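PDB 1T6C: exopolyphosphatase from Aquifex aeolicus, which probably hydrolyses polyphosphate or guanosine pentaphosphate, as a calcium-binding member of the Ppx/GppA phosphatase family with an actin-like fold. Local coordinates for residues 72-75 with 76-79; 216-219 with 220-224. One frame throughout, in Å; residues are numbered along the deposited sequence.

Contact 1. Residues 72-75 with 76-79; sequences EYKK and LIDE
Lys-74 and Asp-78, one helical turn apart, form an i to i+4 salt bridge on helix 60-79. The ammonium NZ of Lys-74 donates to OD1 of Asp-78 at 2.9 Å, meeting that oxygen on its syn lone pair, the side facing the other oxygen. A weak second bond runs from the same NZ to OD2 of Asp-78 at 3.3 Å, and the carboxylate therefore takes the ammonium unevenly between its two oxygens. The lysine leaves the helix with CG anti to its own N (chi1 -177°), and bends at chi2 and chi4 turn the chain back across the aspartate, bringing CE within 3.7 Å of OD1 of Asp-78. With an alanine here the Asp-78 carboxylate would probably lose its cationic mate and be freer to turn.

Beneath this pair the backbone makes the ordinary alpha-helical ladder. The amide N of Asp-78 reaches O of Lys-74 at 2.9 Å, so the two residues are tied through main chain as well as side chains. The neighbouring rung joins N of Ile-77 to O of Tyr-73 at 3.0 Å.

Farther out, Tyr-73, Leu-76 and Ile-77 face the sheet, Tyr-73 and Ile-77 being buried. All three touch Leu-26 of strand 23-32, and Leu-76 also packs on Leu-40 of strand 35-45. The hydroxyl of Tyr-73 is hydrogen-bonded to O of Val-24, while Glu-72 pairs with Arg-44. The helix is thus amphipathic: its apolar face is fastened to the five-stranded sheet, whereas the Lys-74 to Asp-78 bridge pairs opposite charges on the outer side and is likely to favour the helical conformation there.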
ATOM      1  N   GLU A  72     -20.435   6.375 -10.282  1.00 16.08           N
ATOM      2  CA  GLU A  72     -21.018   5.175  -9.708  1.00 16.39           C
ATOM      3  C   GLU A  72     -20.701   5.088  -8.222  1.00 15.09           C
ATOM      4  O   GLU A  72     -21.578   4.801  -7.431  1.00 14.28           O
ATOM      5  CB  GLU A  72     -20.526   3.951 -10.459  1.00 18.35           C
ATOM      6  CG  GLU A  72     -21.099   3.945 -11.870  1.00 24.14           C
ATOM      7  CD  GLU A  72     -20.393   3.022 -12.842  1.00 32.97           C
ATOM      8  OE1 GLU A  72     -19.531   2.218 -12.403  1.00 39.41           O
ATOM      9  OE2 GLU A  72     -20.723   3.098 -14.065  1.00 39.64           O
ATOM     10  N   TYR A  73     -19.478   5.455  -7.845  1.00 13.80           N
ATOM     11  CA  TYR A  73     -19.117   5.468  -6.426  1.00 12.76           C
ATOM     12  C   TYR A  73     -19.888   6.529  -5.675  1.00 13.75           C
ATOM     13  O   TYR A  73     -20.350   6.292  -4.580  1.00 12.23           O
ATOM     14  CB  TYR A  73     -17.620   5.676  -6.250  1.00 13.06           C
ATOM     15  CG  TYR A  73     -16.735   4.515  -6.677  1.00 10.74           C
ATOM     16  CD1 TYR A  73     -17.277   3.282  -7.081  1.00 14.00           C
ATOM     17  CD2 TYR A  73     -15.368   4.631  -6.602  1.00  9.95           C
ATOM     18  CE1 TYR A  73     -16.452   2.244  -7.487  1.00 15.35           C
ATOM     19  CE2 TYR A  73     -14.546   3.613  -6.942  1.00 12.05           C
ATOM     20  CZ  TYR A  73     -15.092   2.408  -7.388  1.00 13.30           C
ATOM     21  OH  TYR A  73     -14.250   1.405  -7.722  1.00 15.83           O
ATOM     22  N   LYS A  74     -20.077   7.696  -6.268  1.00 13.52           N
ATOM     23  CA  LYS A  74     -20.840   8.746  -5.603  1.00 13.55           C
ATOM     24  C   LYS A  74     -22.310   8.324  -5.381  1.00 13.53           C
ATOM     25  O   LYS A  74     -22.897   8.643  -4.364  1.00 13.69           O
ATOM     26  CB  LYS A  74     -20.753  10.047  -6.430  1.00 14.61           C
ATOM     27  CG  LYS A  74     -21.442  11.275  -5.815  1.00 17.57           C
ATOM     28  CD  LYS A  74     -20.962  11.606  -4.398  1.00 20.29           C
ATOM     29  CE  LYS A  74     -21.436  13.010  -3.944  1.00 20.74           C
ATOM     30  NZ  LYS A  74     -22.909  13.224  -4.112  1.00 19.23           N
ATOM     31  N   LYS A  75     -22.877   7.570  -6.311  1.00 14.68           N
ATOM     32  CA  LYS A  75     -24.259   7.082  -6.200  1.00 15.07           C
ATOM     33  C   LYS A  75     -24.373   6.138  -4.991  1.00 14.99           C
ATOM     34  O   LYS A  75     -25.362   6.202  -4.255  1.00 15.12           O
ATOM     35  CB  LYS A  75     -24.676   6.350  -7.479  1.00 16.76           C
ATOM     36  CG  LYS A  75     -25.091   7.264  -8.591  1.00 21.35           C
ATOM     37  CD  LYS A  75     -25.482   6.453  -9.836  1.00 26.68           C
ATOM     38  CE  LYS A  75     -25.764   7.370 -11.023  1.00 30.99           C
ATOM     39  NZ  LYS A  75     -25.752   6.645 -12.328  1.00 34.48           N
ATOM     40  N   LEU A  76     -23.367   5.288  -4.799  1.00 14.13           N
ATOM     41  CA  LEU A  76     -23.316   4.397  -3.646  1.00 14.01           C
ATOM     42  C   LEU A  76     -23.176   5.190  -2.353  1.00 13.63           C
ATOM     43  O   LEU A  76     -23.866   4.921  -1.379  1.00 13.29           O
ATOM     44  CB  LEU A  76     -22.179   3.391  -3.763  1.00 14.73           C
ATOM     45  CG  LEU A  76     -22.330   2.370  -4.892  1.00 15.08           C
ATOM     46  CD1 LEU A  76     -21.030   1.603  -5.094  1.00 16.84           C
ATOM     47  CD2 LEU A  76     -23.480   1.413  -4.613  1.00 18.78           C
ATOM     48  N   ILE A  77     -22.303   6.192  -2.345  1.00 12.82           N
ATOM     49  CA  ILE A  77     -22.119   7.027  -1.146  1.00 13.82           C
ATOM     50  C   ILE A  77     -23.443   7.687  -0.753  1.00 14.00           C
ATOM     51  O   ILE A  77     -23.813   7.739   0.406  1.00 13.41           O
ATOM     52  CB  ILE A  77     -21.014   8.062  -1.468  1.00 13.79           C
ATOM     53  CG1 ILE A  77     -19.648   7.356  -1.414  1.00 14.42           C
ATOM     54  CG2 ILE A  77     -21.129   9.317  -0.633  1.00 15.06           C
ATOM     55  CD1 ILE A  77     -18.571   8.163  -1.995  1.00 12.95           C
ATOM     56  N   ASP A  78     -24.176   8.166  -1.757  1.00 14.58           N
ATOM     57  CA  ASP A  78     -25.478   8.803  -1.547  1.00 15.57           C
ATOM     58  C   ASP A  78     -26.513   7.809  -1.013  1.00 15.47           C
ATOM     59  O   ASP A  78     -27.168   8.068   0.011  1.00 16.04           O
ATOM     60  CB  ASP A  78     -26.003   9.383  -2.892  1.00 16.11           C
ATOM     61  CG  ASP A  78     -25.187  10.576  -3.419  1.00 19.67           C
ATOM     62  OD1 ASP A  78     -24.295  11.104  -2.693  1.00 21.70           O
ATOM     63  OD2 ASP A  78     -25.392  11.040  -4.586  1.00 23.52           O
ATOM     64  N   GLU A  79     -26.627   6.659  -1.662  1.00 15.74           N
ATOM     65  CA  GLU A  79     -27.650   5.656  -1.273  1.00 17.03           C
ATOM     66  C   GLU A  79     -27.374   5.098   0.137  1.00 16.72           C
ATOM     67  O   GLU A  79     -28.326   4.868   0.918  1.00 16.98           O
ATOM     68  CB  GLU A  79     -27.745   4.530  -2.321  1.00 17.63           C
ATOM     69  CG  GLU A  79     -28.736   3.390  -2.006  1.00 20.64           C
ATOM     70  CD  GLU A  79     -30.112   3.534  -2.662  1.00 20.27           C
ATOM     71  OE1 GLU A  79     -30.293   4.447  -3.505  1.00 23.15           O
ATOM     72  OE2 GLU A  79     -30.995   2.668  -2.398  1.00 14.32           O
TER

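Contact 2. Residues 216-219 with 220-224; sequences ITTL and AALEY
The carbonyl O of Leu-219 accepts the amide N of Glu-223 at 2.8 Å, the shortest of the four i to i+4 bonds that cross here. One residue earlier, N of Leu-222 meets O of Thr-218 at 2.9 Å. The Leu-222 side chain follows its amide back over that carbonyl: with CG anti to its own carbonyl carbon (chi1 -67°), the branch point CG settles 3.3 Å from O of Thr-218.

Thr-218 and Leu-222 lie side by side and point the same way, the methyl CG2 of Thr-218 standing 4.2 Å from CD1 of Leu-222. The same Leu-222 CD1 also faces CD2 of Leu-219 at 4.4 Å, a looser apolar contact. Thr-218 divides its two branches between different tasks: its methyl turns to Leu-222, while OG1, beside the backbone N, bonds back to O of Gly-214 in the preceding turn. OG1 of Thr-217 is hydrogen-bonded to O of Gly-213.

Helix 214-223 follows strand 208-212 of the six-stranded sheet in this actin-like fold, and Ile-216, Thr-217 and Ala-220 all touch Val-295 of strand 292-296. Leu-219 and Leu-222 meet Trp-247 of helix 241-251, and Leu-219 also touches Leu-239 of strand 238-240.

At the far end of the helix, N of Tyr-224 still bonds to O of Ala-220 at 3.0 Å, although Tyr-224 itself has left helical backbone angles. CG of Glu-223 lies over one face of the Tyr-224 ring, 3.8 Å above its plane and displaced toward the rim. Both carboxylate oxygens of Glu-223 are engaged by helix 241-251, OE1 by NE1 of Trp-247 and OE2 by NE2 of Gln-243.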
ATOM      1  N   ILE A 216       4.093  -8.335   1.734  1.00  9.16           N
ATOM      2  CA  ILE A 216       4.175  -8.873   3.096  1.00 10.61           C
ATOM      3  C   ILE A 216       2.916  -9.657   3.520  1.00 10.64           C
ATOM      4  O   ILE A 216       3.004 -10.652   4.256  1.00 10.12           O
ATOM      5  CB  ILE A 216       4.587  -7.763   4.086  1.00 12.15           C
ATOM      6  CG1 ILE A 216       5.211  -8.385   5.340  1.00 13.13           C
ATOM      7  CG2 ILE A 216       3.431  -6.849   4.370  1.00 12.72           C
ATOM      8  CD1 ILE A 216       6.603  -8.953   5.129  1.00 15.35           C
ATOM      9  N   THR A 217       1.741  -9.273   3.028  1.00 10.85           N
ATOM     10  CA  THR A 217       0.543 -10.030   3.350  1.00 10.69           C
ATOM     11  C   THR A 217       0.549 -11.355   2.593  1.00  9.96           C
ATOM     12  O   THR A 217       0.093 -12.357   3.112  1.00 10.67           O
ATOM     13  CB  THR A 217      -0.774  -9.270   3.060  1.00 11.92           C
ATOM     14  OG1 THR A 217      -0.781  -8.744   1.721  1.00 11.77           O
ATOM     15  CG2 THR A 217      -0.914  -8.062   3.987  1.00 13.03           C
ATOM     16  N   THR A 218       1.048 -11.365   1.362  1.00 11.09           N
ATOM     17  CA  THR A 218       1.220 -12.635   0.646  1.00 11.05           C
ATOM     18  C   THR A 218       2.195 -13.527   1.367  1.00 11.43           C
ATOM     19  O   THR A 218       1.924 -14.711   1.535  1.00 11.76           O
ATOM     20  CB  THR A 218       1.679 -12.387  -0.775  1.00 11.36           C
ATOM     21  OG1 THR A 218       0.670 -11.639  -1.471  1.00 13.60           O
ATOM     22  CG2 THR A 218       1.834 -13.698  -1.517  1.00 11.15           C
ATOM     23  N   LEU A 219       3.300 -12.961   1.863  1.00 11.11           N
ATOM     24  CA  LEU A 219       4.276 -13.740   2.631  1.00 12.10           C
ATOM     25  C   LEU A 219       3.668 -14.345   3.884  1.00 11.52           C
ATOM     26  O   LEU A 219       3.866 -15.527   4.175  1.00 12.25           O
ATOM     27  CB  LEU A 219       5.483 -12.871   2.997  1.00 13.03           C
ATOM     28  CG  LEU A 219       6.784 -12.922   2.242  1.00 18.45           C
ATOM     29  CD1 LEU A 219       7.884 -12.517   3.190  1.00 18.51           C
ATOM     30  CD2 LEU A 219       7.107 -14.265   1.621  1.00 19.49           C
ATOM     31  N   ALA A 220       2.864 -13.557   4.603  1.00 10.54           N
ATOM     32  CA  ALA A 220       2.188 -14.049   5.782  1.00 11.24           C
ATOM     33  C   ALA A 220       1.237 -15.183   5.437  1.00 10.73           C
ATOM     34  O   ALA A 220       1.216 -16.211   6.126  1.00 11.35           O
ATOM     35  CB  ALA A 220       1.458 -12.917   6.496  1.00 11.31           C
ATOM     36  N   ALA A 221       0.464 -15.052   4.363  1.00 10.18           N
ATOM     37  CA  ALA A 221      -0.425 -16.127   3.930  1.00 10.61           C
ATOM     38  C   ALA A 221       0.367 -17.380   3.579  1.00 11.71           C
ATOM     39  O   ALA A 221      -0.041 -18.482   3.891  1.00 12.25           O
ATOM     40  CB  ALA A 221      -1.265 -15.678   2.730  1.00 11.03           C
ATOM     41  N   LEU A 222       1.495 -17.227   2.901  1.00 11.16           N
ATOM     42  CA  LEU A 222       2.346 -18.379   2.580  1.00 12.81           C
ATOM     43  C   LEU A 222       2.902 -19.045   3.848  1.00 13.40           C
ATOM     44  O   LEU A 222       2.780 -20.288   4.022  1.00 13.61           O
ATOM     45  CB  LEU A 222       3.481 -17.943   1.635  1.00 13.09           C
ATOM     46  CG  LEU A 222       3.083 -17.505   0.229  1.00 14.91           C
ATOM     47  CD1 LEU A 222       4.275 -16.925  -0.501  1.00 14.98           C
ATOM     48  CD2 LEU A 222       2.514 -18.674  -0.561  1.00 18.53           C
ATOM     49  N   GLU A 223       3.461 -18.243   4.747  1.00 12.74           N
ATOM     50  CA  GLU A 223       4.085 -18.778   5.977  1.00 12.90           C
ATOM     51  C   GLU A 223       3.098 -19.554   6.842  1.00 13.64           C
ATOM     52  O   GLU A 223       3.418 -20.634   7.343  1.00 14.32           O
ATOM     53  CB  GLU A 223       4.738 -17.664   6.776  1.00 13.16           C
ATOM     54  CG  GLU A 223       5.348 -18.125   8.083  1.00 12.55           C
ATOM     55  CD  GLU A 223       6.461 -19.132   7.920  1.00 17.21           C
ATOM     56  OE1 GLU A 223       7.090 -19.209   6.835  1.00 18.34           O
ATOM     57  OE2 GLU A 223       6.710 -19.871   8.883  1.00 16.63           O
ATOM     58  N   TYR A 224       1.880 -19.032   6.946  1.00 13.56           N
ATOM     59  CA  TYR A 224       0.870 -19.550   7.832  1.00 13.75           C
ATOM     60  C   TYR A 224      -0.180 -20.410   7.139  1.00 14.33           C
ATOM     61  O   TYR A 224      -1.171 -20.774   7.764  1.00 15.59           O
ATOM     62  CB  TYR A 224       0.266 -18.409   8.643  1.00 14.21           C
ATOM     63  CG  TYR A 224       1.297 -17.861   9.606  1.00 15.19           C
ATOM     64  CD1 TYR A 224       1.724 -18.628  10.692  1.00 17.15           C
ATOM     65  CD2 TYR A 224       1.937 -16.632   9.380  1.00 13.46           C
ATOM     66  CE1 TYR A 224       2.703 -18.142  11.571  1.00 19.87           C
ATOM     67  CE2 TYR A 224       2.912 -16.155  10.259  1.00 16.90           C
ATOM     68  CZ  TYR A 224       3.281 -16.908  11.354  1.00 17.75           C
ATOM     69  OH  TYR A 224       4.271 -16.479  12.210  1.00 19.86           O
TER

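Contacts 1 and 2 are separate helical turns in the two halves of the actin-like fold. Their centres lie 34 Å apart and their nearest atoms about 19 Å. Contact 1 belongs to a helix packed on the five-stranded sheet that includes strand 12-19, contact 2 to one beside the six-stranded sheet that includes strand 139-146. The latter strand carries Asp-144 and Gly-146 of the calcium site. The side chain of Ile-216 in contact 2 is about 11 Å from the calcium ion, beyond its first coordination shell, whereas contact 1 is remote from the annotated sites. Contact 1 is partly exposed at its charged pair; contact 2 is buried.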